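Long-range contacts in methyltransferase-like protein (Saccharopolyspora spinosa, PDB 4PNE), which catalyses a [4+2] cycloaddition in spinosyn biosynthesis, on a fold like that of S-adenosylmethionine-dependent methyltransferases, and here holds S-adenosyl-L-homocysteine: residues A59-G63 and A166-L170; D78-D82 and Q105-V110; R95-C101 and Q117-T122. One frame throughout, in Å; residues are numbered along the deposited sequence.

Interaction 1: A59-G63 and A166-L170; sequences AIHHG and AMQSL. With SAH (S-adenosyl-L-homocysteine), chain C; MLI (malonate ion), chain D.
His61 and Gln168 bring the loop 59-63 and the turn leaving strand 161-167 together, their CA atoms 6.4 Å apart, and the one backbone atom joined directly across the gap is the amide of His62, which donates to Gln168 OE1 at 2.9 Å, in the carbonyl plane and on a lone pair. Gln168 reaches it with a chain extended beyond CG, and OE1 is also hydrogen-bonded to Tyr292 OH, so the His62 amide and the tyrosine hydroxyl hold it jointly. Its other branch, NE2, donates to malonate O7 at 2.8 Å. The same oxygen takes the ND1 hydrogen of His62 at 2.6 Å, at the edge of a ring turned 78° from the amide of Gln168. His61 has CG between the backbone N and carbonyl carbon (chi1 63°), which directs ND1 to the cofactor carboxylate: ND1 to SAH OXT is 2.6 Å with an angle of 171° at the hydrogen. Met167 SD approaches that ring obliquely, 4.0 Å from His61 CE1, while Met167 O accepts from the SAH amino nitrogen. The two segments thus grip opposite charges of the homocysteine end, and the malonate, probably from the crystallisation liquor, marks a neighbouring spot that can hold an anion.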
loop_
_atom_site.group_PDB
_atom_site.type_symbol
_atom_site.label_atom_id
_atom_site.label_comp_id
_atom_site.label_asym_id
_atom_site.label_seq_id
_atom_site.Cartn_x
_atom_site.Cartn_y
_atom_site.Cartn_z
ATOM N N ALA A 59 -1.872 7.203 -6.588
ATOM C CA ALA A 59 -1.194 6.120 -5.874
ATOM C C ALA A 59 -0.582 6.640 -4.570
ATOM O O ALA A 59 0.015 7.706 -4.539
ATOM C CB ALA A 59 -0.108 5.500 -6.755
ATOM N N ILE A 60 -0.732 5.898 -3.481
ATOM C CA ILE A 60 -0.100 6.217 -2.224
ATOM C C ILE A 60 0.914 5.116 -1.908
ATOM O O ILE A 60 0.866 4.441 -0.885
ATOM C CB ILE A 60 -1.121 6.358 -1.108
ATOM C CG1 ILE A 60 -2.347 7.147 -1.602
ATOM C CG2 ILE A 60 -0.471 7.048 0.097
ATOM C CD1 ILE A 60 -3.498 7.226 -0.581
ATOM N N HIS A 61 1.845 4.953 -2.827
ATOM C CA HIS A 61 2.969 4.050 -2.620
ATOM C C HIS A 61 4.179 4.600 -3.385
ATOM O O HIS A 61 4.043 5.493 -4.235
ATOM C CB HIS A 61 2.597 2.615 -3.032
ATOM C CG HIS A 61 2.258 2.441 -4.484
ATOM N ND1 HIS A 61 1.011 2.007 -4.887
ATOM C CD2 HIS A 61 2.981 2.613 -5.618
ATOM C CE1 HIS A 61 0.984 1.925 -6.207
ATOM N NE2 HIS A 61 2.167 2.281 -6.675
ATOM N N HIS A 62 5.354 4.090 -3.049
ATOM C CA HIS A 62 6.617 4.551 -3.635
ATOM C C HIS A 62 6.683 4.272 -5.129
ATOM O O HIS A 62 6.085 3.300 -5.629
ATOM C CB HIS A 62 7.789 3.856 -2.954
ATOM C CG HIS A 62 8.208 4.490 -1.664
ATOM N ND1 HIS A 62 7.318 5.039 -0.763
ATOM C CD2 HIS A 62 9.436 4.643 -1.122
ATOM C CE1 HIS A 62 7.990 5.544 0.256
ATOM N NE2 HIS A 62 9.278 5.303 0.073
ATOM N N GLY A 63 7.444 5.076 -5.842
ATOM C CA GLY A 63 7.718 4.809 -7.239
ATOM C C GLY A 63 8.865 3.826 -7.403
ATOM O O GLY A 63 9.733 3.702 -6.527
ATOM N N ALA A 166 -1.336 -6.207 -0.898
ATOM C CA ALA A 166 -1.182 -5.318 0.247
ATOM C C ALA A 166 -0.001 -4.432 -0.091
ATOM O O ALA A 166 1.140 -4.763 0.235
ATOM C CB ALA A 166 -0.970 -6.068 1.551
ATOM N N MET A 167 -0.297 -3.354 -0.815
ATOM C CA MET A 167 0.697 -2.387 -1.240
ATOM C C MET A 167 0.763 -1.289 -0.213
ATOM O O MET A 167 -0.101 -0.429 -0.187
ATOM C CB MET A 167 0.359 -1.859 -2.630
ATOM C CG MET A 167 0.699 -2.794 -3.767
ATOM S SD MET A 167 0.605 -2.007 -5.420
ATOM C CE MET A 167 -1.124 -2.310 -5.675
ATOM N N GLN A 168 1.761 -1.422 0.670
ATOM C CA GLN A 168 2.056 -0.525 1.785
ATOM C C GLN A 168 0.877 -0.336 2.747
ATOM O O GLN A 168 0.557 0.775 3.182
ATOM C CB GLN A 168 2.567 0.827 1.280
ATOM C CG GLN A 168 3.975 0.779 0.817
ATOM C CD GLN A 168 4.440 2.102 0.230
ATOM O OE1 GLN A 168 4.902 2.149 -0.907
ATOM N NE2 GLN A 168 4.241 3.182 0.966
ATOM N N SER A 169 0.201 -1.434 3.061
ATOM C CA SER A 169 -0.887 -1.380 4.037
ATOM C C SER A 169 -0.629 -2.180 5.322
ATOM O O SER A 169 -1.072 -1.769 6.384
ATOM C CB SER A 169 -2.182 -1.842 3.388
ATOM O OG SER A 169 -2.044 -3.171 2.965
ATOM N N LEU A 170 0.093 -3.302 5.258
ATOM C CA LEU A 170 0.212 -4.154 6.442
ATOM C C LEU A 170 0.899 -3.458 7.606
ATOM O O LEU A 170 0.531 -3.657 8.759
ATOM C CB LEU A 170 0.978 -5.444 6.093
ATOM C CG LEU A 170 0.280 -6.402 5.131
ATOM C CD1 LEU A 170 1.153 -7.574 4.812
ATOM C CD2 LEU A 170 -1.023 -6.881 5.743
HETATM N N SAH C . -2.548 0.347 -1.608
HETATM C CA SAH C . -2.827 1.772 -1.815
HETATM C CB SAH C . -2.779 2.613 -0.542
HETATM C CG SAH C . -1.631 2.410 0.415
HETATM S SD SAH C . -1.682 3.628 1.739
HETATM C C SAH C . -1.870 2.321 -2.837
HETATM O O SAH C . -2.111 3.388 -3.372
HETATM O OXT SAH C . -0.902 1.641 -3.187
HETATM C "C5'" SAH C . -2.240 2.518 3.057
HETATM C "C4'" SAH C . -3.692 2.084 2.924
HETATM O "O4'" SAH C . -3.967 1.049 3.860
HETATM C "C3'" SAH C . -4.701 3.179 3.222
HETATM O "O3'" SAH C . -5.667 3.107 2.190
HETATM C "C2'" SAH C . -5.268 2.796 4.579
HETATM O "O2'" SAH C . -6.582 3.260 4.884
HETATM C "C1'" SAH C . -5.195 1.272 4.501
HETATM N N9 SAH C . -5.276 0.629 5.826
HETATM C C8 SAH C . -4.592 0.882 6.970
HETATM N N7 SAH C . -5.034 0.067 7.955
HETATM C C5 SAH C . -6.016 -0.698 7.438
HETATM C C6 SAH C . -6.827 -1.675 7.976
HETATM N N6 SAH C . -6.714 -2.055 9.240
HETATM N N1 SAH C . -7.729 -2.292 7.185
HETATM C C2 SAH C . -7.871 -1.945 5.857
HETATM N N3 SAH C . -7.108 -0.945 5.326
HETATM C C4 SAH C . -6.174 -0.356 6.106
HETATM C C1 MLI D . 3.493 7.623 -0.495
HETATM C C2 MLI D . 4.271 6.523 0.224
HETATM C C3 MLI D . 3.137 8.859 0.318
HETATM O O6 MLI D . 4.446 6.491 1.474
HETATM O O7 MLI D . 4.748 5.577 -0.461
HETATM O O8 MLI D . 2.300 9.712 -0.129
HETATM O O9 MLI D . 3.672 9.052 1.430
#

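Interaction 2: D78-D82 and Q105-V110; sequences DRLTD and QPALRV. With SAH (S-adenosyl-L-homocysteine), chain C.
Charge pairing between Arg109 and two aspartates one helical turn apart dominates the meeting of helices 73-88 and 105-113, whose short segments here approach to 10.1 Å between axes and cross at -62°. Arg109, extended from CG to NE, grips Asp82 side-on: NE donates to OD1 at 2.9 Å, and NH2 to OD2 at 2.8 Å in a nearly straight bond (176°). Asp78 instead stacks on the guanidinium, its carboxylate only 6° from parallel and its CB over the centre of one face; Asp78 OD2 lies 3.5 Å from Arg109 NH1, well out of the guanidinium plane, so this pair is electrostatic.

Hydrogen bonds from uncharged donors occupy the other oxygen of Asp78. Gln105, bent at its second torsion, donates NE2 to the syn lone pair of Asp78 OD1 at 2.9 Å, and a water links that oxygen with Gln105 OE1 and Thr81 OG1.

Van der Waals packing surrounds Thr81: CG2 meets Val110 CG2 at 3.9 Å, and OG1 lies against Pro106 CB. Pro106 CG touches SAH O. The shared guanidinium probably favours the ionised form of both aspartates and offsets their repulsion, and the water ties Asp78 to Thr81 beside the cofactor pocket.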
loop_
_atom_site.group_PDB
_atom_site.type_symbol
_atom_site.label_atom_id
_atom_site.label_comp_id
_atom_site.label_asym_id
_atom_site.label_seq_id
_atom_site.Cartn_x
_atom_site.Cartn_y
_atom_site.Cartn_z
ATOM N N ASP A 78 3.127 4.137 -10.948
ATOM C CA ASP A 78 2.347 3.293 -11.862
ATOM C C ASP A 78 3.181 2.064 -12.282
ATOM O O ASP A 78 2.646 0.980 -12.504
ATOM C CB ASP A 78 1.894 4.079 -13.097
ATOM C CG ASP A 78 0.714 5.009 -12.825
ATOM O OD1 ASP A 78 0.017 4.843 -11.795
ATOM O OD2 ASP A 78 0.494 5.915 -13.665
ATOM N N ARG A 79 4.499 2.228 -12.395
ATOM C CA ARG A 79 5.371 1.113 -12.740
ATOM C C ARG A 79 5.327 0.073 -11.636
ATOM O O ARG A 79 5.282 -1.138 -11.903
ATOM C CB ARG A 79 6.796 1.617 -12.958
ATOM C CG ARG A 79 7.813 0.549 -13.239
ATOM C CD ARG A 79 7.489 -0.194 -14.496
ATOM N NE ARG A 79 8.569 -1.132 -14.806
ATOM C CZ ARG A 79 8.405 -2.368 -15.269
ATOM N NH1 ARG A 79 7.189 -2.858 -15.504
ATOM N NH2 ARG A 79 9.478 -3.116 -15.506
ATOM N N LEU A 80 5.363 0.520 -10.397
ATOM C CA LEU A 80 5.298 -0.403 -9.284
ATOM C C LEU A 80 3.979 -1.155 -9.328
ATOM O O LEU A 80 3.937 -2.382 -9.197
ATOM C CB LEU A 80 5.478 0.315 -7.964
ATOM C CG LEU A 80 5.486 -0.663 -6.780
ATOM C CD1 LEU A 80 6.685 -1.641 -6.823
ATOM C CD2 LEU A 80 5.529 0.069 -5.495
ATOM N N THR A 81 2.896 -0.441 -9.539
ATOM C CA THR A 81 1.592 -1.088 -9.660
ATOM C C THR A 81 1.612 -2.198 -10.708
ATOM O O THR A 81 1.108 -3.314 -10.464
ATOM C CB THR A 81 0.504 -0.048 -10.000
ATOM O OG1 THR A 81 0.331 0.825 -8.877
ATOM C CG2 THR A 81 -0.865 -0.707 -10.301
ATOM N N ASP A 82 2.183 -1.890 -11.874
ATOM C CA ASP A 82 2.249 -2.847 -12.988
ATOM C C ASP A 82 3.072 -4.080 -12.635
ATOM O O ASP A 82 2.711 -5.223 -12.984
ATOM C CB ASP A 82 2.835 -2.183 -14.231
ATOM C CG ASP A 82 1.936 -1.086 -14.805
ATOM O OD1 ASP A 82 0.752 -1.014 -14.414
ATOM O OD2 ASP A 82 2.424 -0.299 -15.660
ATOM N N GLN A 105 -6.590 4.260 -6.939
ATOM C CA GLN A 105 -5.964 4.534 -8.219
ATOM C C GLN A 105 -5.249 3.287 -8.812
ATOM O O GLN A 105 -5.387 3.026 -10.003
ATOM C CB GLN A 105 -5.010 5.740 -8.076
ATOM C CG GLN A 105 -4.404 6.254 -9.360
ATOM C CD GLN A 105 -3.137 5.484 -9.768
ATOM O OE1 GLN A 105 -2.600 4.702 -9.001
ATOM N NE2 GLN A 105 -2.649 5.740 -10.972
ATOM N N PRO A 106 -4.483 2.522 -8.014
ATOM C CA PRO A 106 -3.846 1.337 -8.559
ATOM C C PRO A 106 -4.870 0.277 -9.002
ATOM O O PRO A 106 -4.688 -0.337 -10.046
ATOM C CB PRO A 106 -2.988 0.851 -7.385
ATOM C CG PRO A 106 -2.697 2.074 -6.594
ATOM C CD PRO A 106 -4.024 2.791 -6.644
ATOM N N ALA A 107 -5.924 0.064 -8.226
ATOM C CA ALA A 107 -6.956 -0.890 -8.628
ATOM C C ALA A 107 -7.584 -0.498 -9.964
ATOM O O ALA A 107 -7.814 -1.333 -10.816
ATOM C CB ALA A 107 -8.015 -1.003 -7.582
ATOM N N LEU A 108 -7.890 0.782 -10.129
ATOM C CA LEU A 108 -8.515 1.237 -11.351
ATOM C C LEU A 108 -7.562 1.188 -12.517
ATOM O O LEU A 108 -7.988 0.971 -13.637
ATOM C CB LEU A 108 -9.068 2.665 -11.165
ATOM C CG LEU A 108 -10.269 2.687 -10.230
ATOM C CD1 LEU A 108 -10.553 4.070 -9.684
ATOM C CD2 LEU A 108 -11.506 2.123 -10.912
ATOM N N ARG A 109 -6.265 1.367 -12.273
ATOM C CA ARG A 109 -5.289 1.232 -13.347
ATOM C C ARG A 109 -5.282 -0.179 -13.920
ATOM O O ARG A 109 -5.266 -0.382 -15.157
ATOM C CB ARG A 109 -3.885 1.601 -12.848
ATOM C CG ARG A 109 -2.783 1.382 -13.875
ATOM C CD ARG A 109 -1.447 1.939 -13.377
ATOM N NE ARG A 109 -0.414 1.610 -14.336
ATOM C CZ ARG A 109 -0.186 2.316 -15.439
ATOM N NH1 ARG A 109 -0.874 3.435 -15.682
ATOM N NH2 ARG A 109 0.772 1.934 -16.267
ATOM N N VAL A 110 -5.300 -1.146 -13.029
ATOM C CA VAL A 110 -5.265 -2.559 -13.400
ATOM C C VAL A 110 -6.603 -2.979 -14.011
ATOM O O VAL A 110 -6.620 -3.707 -14.982
ATOM C CB VAL A 110 -4.902 -3.431 -12.170
ATOM C CG1 VAL A 110 -4.985 -4.911 -12.495
ATOM C CG2 VAL A 110 -3.518 -3.138 -11.709
HETATM N N SAH C . -2.548 0.347 -1.608
HETATM C CA SAH C . -2.827 1.772 -1.815
HETATM C CB SAH C . -2.779 2.613 -0.542
HETATM C CG SAH C . -1.631 2.410 0.415
HETATM S SD SAH C . -1.682 3.628 1.739
HETATM C C SAH C . -1.870 2.321 -2.837
HETATM O O SAH C . -2.111 3.388 -3.372
HETATM O OXT SAH C . -0.902 1.641 -3.187
HETATM C "C5'" SAH C . -2.240 2.518 3.057
HETATM C "C4'" SAH C . -3.692 2.084 2.924
HETATM O "O4'" SAH C . -3.967 1.049 3.860
HETATM C "C3'" SAH C . -4.701 3.179 3.222
HETATM O "O3'" SAH C . -5.667 3.107 2.190
HETATM C "C2'" SAH C . -5.268 2.796 4.579
HETATM O "O2'" SAH C . -6.582 3.260 4.884
HETATM C "C1'" SAH C . -5.195 1.272 4.501
HETATM N N9 SAH C . -5.276 0.629 5.826
HETATM C C8 SAH C . -4.592 0.882 6.970
HETATM N N7 SAH C . -5.034 0.067 7.955
HETATM C C5 SAH C . -6.016 -0.698 7.438
HETATM C C6 SAH C . -6.827 -1.675 7.976
HETATM N N6 SAH C . -6.714 -2.055 9.240
HETATM N N1 SAH C . -7.729 -2.292 7.185
HETATM C C2 SAH C . -7.871 -1.945 5.857
HETATM N N3 SAH C . -7.108 -0.945 5.326
HETATM C C4 SAH C . -6.174 -0.356 6.106
HETATM O O HOH W 1 -0.767 3.107 -10.013
#

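Interaction 3: R95-C101 and Q117-T122; sequences RLLDVGC and QITGIT. With SAH (S-adenosyl-L-homocysteine), chain C.
The backbone of Leu96 is hydrogen-bonded to Gln117 and Thr119, and that of Asp98 to Thr119 and Ile121, in neighbouring parallel strands of a beta-alpha-beta unit in the Rossmann-like methyltransferase fold, helix 105-113 being the crossover. The short segments run 18° apart.

On the face of Arg95, Leu97 and Val99, the extended Arg95 chain swings its guanidinium to Thr119 OG1, which lies at its edge; both bonds are weak, that from NH1 being 3.3 Å. Thr119 presents two branches: OG1, beside the backbone N (chi1 -60°), faces the arginine, while CG2 meets Leu97 CD1 at 4.0 Å. That leucine methyl also touches Ile121 CG2. Ile121 places CG1 between its backbone N and carbonyl carbon (chi1 61°), 3.8 Å from Val99 CA.

On the reverse face, Leu96 and Ile118 lie side by side, CD2 to CG2, and Ile118 CG2 continues onto Asp98 CB at 3.9 Å. Gly120, lacking a side chain, lets Cys101 CB sit close, and Cys101 SG packs against Gly120 C.

At the strand ends SAH is held at its amino group and at its ribose: Gly100 O accepts from SAH N at 2.7 Å, and Thr122 OG1 from SAH O2' at 2.8 Å.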
loop_
_atom_site.group_PDB
_atom_site.type_symbol
_atom_site.label_atom_id
_atom_site.label_comp_id
_atom_site.label_asym_id
_atom_site.label_seq_id
_atom_site.Cartn_x
_atom_site.Cartn_y
_atom_site.Cartn_z
ATOM N N ARG A 95 -11.020 -12.950 -8.937
ATOM C CA ARG A 95 -11.463 -12.013 -7.925
ATOM C C ARG A 95 -10.249 -11.685 -7.075
ATOM O O ARG A 95 -9.563 -12.593 -6.622
ATOM C CB ARG A 95 -12.602 -12.584 -7.060
ATOM C CG ARG A 95 -13.364 -11.503 -6.320
ATOM C CD ARG A 95 -14.438 -12.051 -5.407
ATOM N NE ARG A 95 -14.945 -10.984 -4.560
ATOM C CZ ARG A 95 -15.675 -11.182 -3.464
ATOM N NH1 ARG A 95 -16.074 -10.142 -2.744
ATOM N NH2 ARG A 95 -15.994 -12.416 -3.088
ATOM N N LEU A 96 -9.984 -10.397 -6.881
ATOM C CA LEU A 96 -8.809 -9.901 -6.190
ATOM C C LEU A 96 -9.207 -8.987 -5.020
ATOM O O LEU A 96 -10.056 -8.104 -5.209
ATOM C CB LEU A 96 -7.916 -9.147 -7.182
ATOM C CG LEU A 96 -6.541 -8.756 -6.666
ATOM C CD1 LEU A 96 -5.505 -8.912 -7.760
ATOM C CD2 LEU A 96 -6.602 -7.349 -6.177
ATOM N N LEU A 97 -8.642 -9.205 -3.831
ATOM C CA LEU A 97 -8.849 -8.315 -2.688
ATOM C C LEU A 97 -7.681 -7.332 -2.577
ATOM O O LEU A 97 -6.545 -7.755 -2.379
ATOM C CB LEU A 97 -8.978 -9.124 -1.396
ATOM C CG LEU A 97 -9.216 -8.383 -0.085
ATOM C CD1 LEU A 97 -10.558 -7.729 -0.094
ATOM C CD2 LEU A 97 -9.033 -9.328 1.091
ATOM N N ASP A 98 -7.968 -6.048 -2.709
ATOM C CA ASP A 98 -6.995 -4.969 -2.572
ATOM C C ASP A 98 -7.052 -4.457 -1.113
ATOM O O ASP A 98 -7.932 -3.697 -0.725
ATOM C CB ASP A 98 -7.317 -3.887 -3.653
ATOM C CG ASP A 98 -6.330 -2.731 -3.674
ATOM O OD1 ASP A 98 -5.306 -2.800 -2.986
ATOM O OD2 ASP A 98 -6.617 -1.745 -4.396
ATOM N N VAL A 99 -6.127 -4.934 -0.302
ATOM C CA VAL A 99 -6.130 -4.735 1.138
ATOM C C VAL A 99 -5.473 -3.398 1.445
ATOM O O VAL A 99 -4.271 -3.255 1.299
ATOM C CB VAL A 99 -5.388 -5.837 1.851
ATOM C CG1 VAL A 99 -5.385 -5.563 3.372
ATOM C CG2 VAL A 99 -6.028 -7.165 1.551
ATOM N N GLY A 100 -6.265 -2.404 1.790
ATOM C CA GLY A 100 -5.739 -1.065 1.969
ATOM C C GLY A 100 -5.592 -0.345 0.643
ATOM O O GLY A 100 -4.490 -0.030 0.222
ATOM N N CYS A 101 -6.707 -0.038 0.011
ATOM C CA CYS A 101 -6.716 0.277 -1.397
ATOM C C CYS A 101 -6.452 1.761 -1.696
ATOM O O CYS A 101 -6.430 2.144 -2.869
ATOM C CB CYS A 101 -8.061 -0.154 -2.001
ATOM S SG CYS A 101 -9.513 0.743 -1.290
ATOM N N GLN A 117 -12.448 -8.851 -11.193
ATOM C CA GLN A 117 -13.241 -8.192 -10.174
ATOM C C GLN A 117 -12.342 -7.881 -8.980
ATOM O O GLN A 117 -11.737 -8.783 -8.395
ATOM C CB GLN A 117 -14.435 -9.049 -9.753
ATOM C CG GLN A 117 -15.611 -9.018 -10.740
ATOM C CD GLN A 117 -15.445 -10.022 -11.869
ATOM O OE1 GLN A 117 -15.755 -11.192 -11.713
ATOM N NE2 GLN A 117 -14.948 -9.564 -13.013
ATOM N N ILE A 118 -12.200 -6.591 -8.671
ATOM C CA ILE A 118 -11.416 -6.141 -7.538
ATOM C C ILE A 118 -12.340 -5.612 -6.471
ATOM O O ILE A 118 -13.193 -4.761 -6.748
ATOM C CB ILE A 118 -10.430 -5.055 -7.926
ATOM C CG1 ILE A 118 -9.526 -5.521 -9.063
ATOM C CG2 ILE A 118 -9.586 -4.698 -6.713
ATOM C CD1 ILE A 118 -8.566 -4.435 -9.600
ATOM N N THR A 119 -12.177 -6.158 -5.276
ATOM C CA THR A 119 -12.788 -5.678 -4.052
ATOM C C THR A 119 -11.704 -4.874 -3.344
ATOM O O THR A 119 -10.764 -5.458 -2.858
ATOM C CB THR A 119 -13.278 -6.841 -3.163
ATOM O OG1 THR A 119 -14.255 -7.633 -3.885
ATOM C CG2 THR A 119 -13.885 -6.331 -1.863
ATOM N N GLY A 120 -11.839 -3.549 -3.251
ATOM C CA GLY A 120 -10.868 -2.709 -2.563
ATOM C C GLY A 120 -11.361 -2.326 -1.201
ATOM O O GLY A 120 -12.485 -1.845 -1.087
ATOM N N ILE A 121 -10.573 -2.533 -0.161
ATOM C CA ILE A 121 -10.965 -2.173 1.181
ATOM C C ILE A 121 -10.002 -1.171 1.806
ATOM O O ILE A 121 -8.799 -1.219 1.576
ATOM C CB ILE A 121 -11.084 -3.393 2.109
ATOM C CG1 ILE A 121 -9.757 -4.142 2.242
ATOM C CG2 ILE A 121 -12.132 -4.342 1.568
ATOM C CD1 ILE A 121 -9.761 -5.215 3.347
ATOM N N THR A 122 -10.564 -0.237 2.559
ATOM C CA THR A 122 -9.778 0.738 3.278
ATOM C C THR A 122 -10.518 1.107 4.556
ATOM O O THR A 122 -11.713 0.889 4.647
ATOM C CB THR A 122 -9.514 1.980 2.442
ATOM O OG1 THR A 122 -8.887 2.973 3.273
ATOM C CG2 THR A 122 -10.815 2.534 1.851
HETATM N N SAH C . -2.548 0.347 -1.608
HETATM C CA SAH C . -2.827 1.772 -1.815
HETATM C CB SAH C . -2.779 2.613 -0.542
HETATM C CG SAH C . -1.631 2.410 0.415
HETATM S SD SAH C . -1.682 3.628 1.739
HETATM C C SAH C . -1.870 2.321 -2.837
HETATM O O SAH C . -2.111 3.388 -3.372
HETATM O OXT SAH C . -0.902 1.641 -3.187
HETATM C "C5'" SAH C . -2.240 2.518 3.057
HETATM C "C4'" SAH C . -3.692 2.084 2.924
HETATM O "O4'" SAH C . -3.967 1.049 3.860
HETATM C "C3'" SAH C . -4.701 3.179 3.222
HETATM O "O3'" SAH C . -5.667 3.107 2.190
HETATM C "C2'" SAH C . -5.268 2.796 4.579
HETATM O "O2'" SAH C . -6.582 3.260 4.884
HETATM C "C1'" SAH C . -5.195 1.272 4.501
HETATM N N9 SAH C . -5.276 0.629 5.826
HETATM C C8 SAH C . -4.592 0.882 6.970
HETATM N N7 SAH C . -5.034 0.067 7.955
HETATM C C5 SAH C . -6.016 -0.698 7.438
HETATM C C6 SAH C . -6.827 -1.675 7.976
HETATM N N6 SAH C . -6.714 -2.055 9.240
HETATM N N1 SAH C . -7.729 -2.292 7.185
HETATM C C2 SAH C . -7.871 -1.945 5.857
HETATM N N3 SAH C . -7.108 -0.945 5.326
HETATM C C4 SAH C . -6.174 -0.356 6.106
#

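In the fold
All three contacts touch the cofactor, but only interaction 3 is thoroughly buried, with 589 Å² buried between its segments, both sides summed, against 315 Å² in interaction 2 and 205 Å² in interaction 1. Its main-chain pairing and aliphatic packing suit the sheet interior, whereas interaction 2 places its ionic pairs at the partly exposed rim of a helix-helix interface, with Thr81, Pro106 and Val110 buried, and interaction 1 relies on polar groups lining the pocket. Strands 95-99 and 161-167 are sheet neighbours, linked further by Ser169 OG and Val99 O. Helix 105-113, the crossover of interaction 3, is a partner in interaction 2, its Ala107 packing on Asp98. Thr81 and Leu80 touch His61, joining interactions 1 and 2.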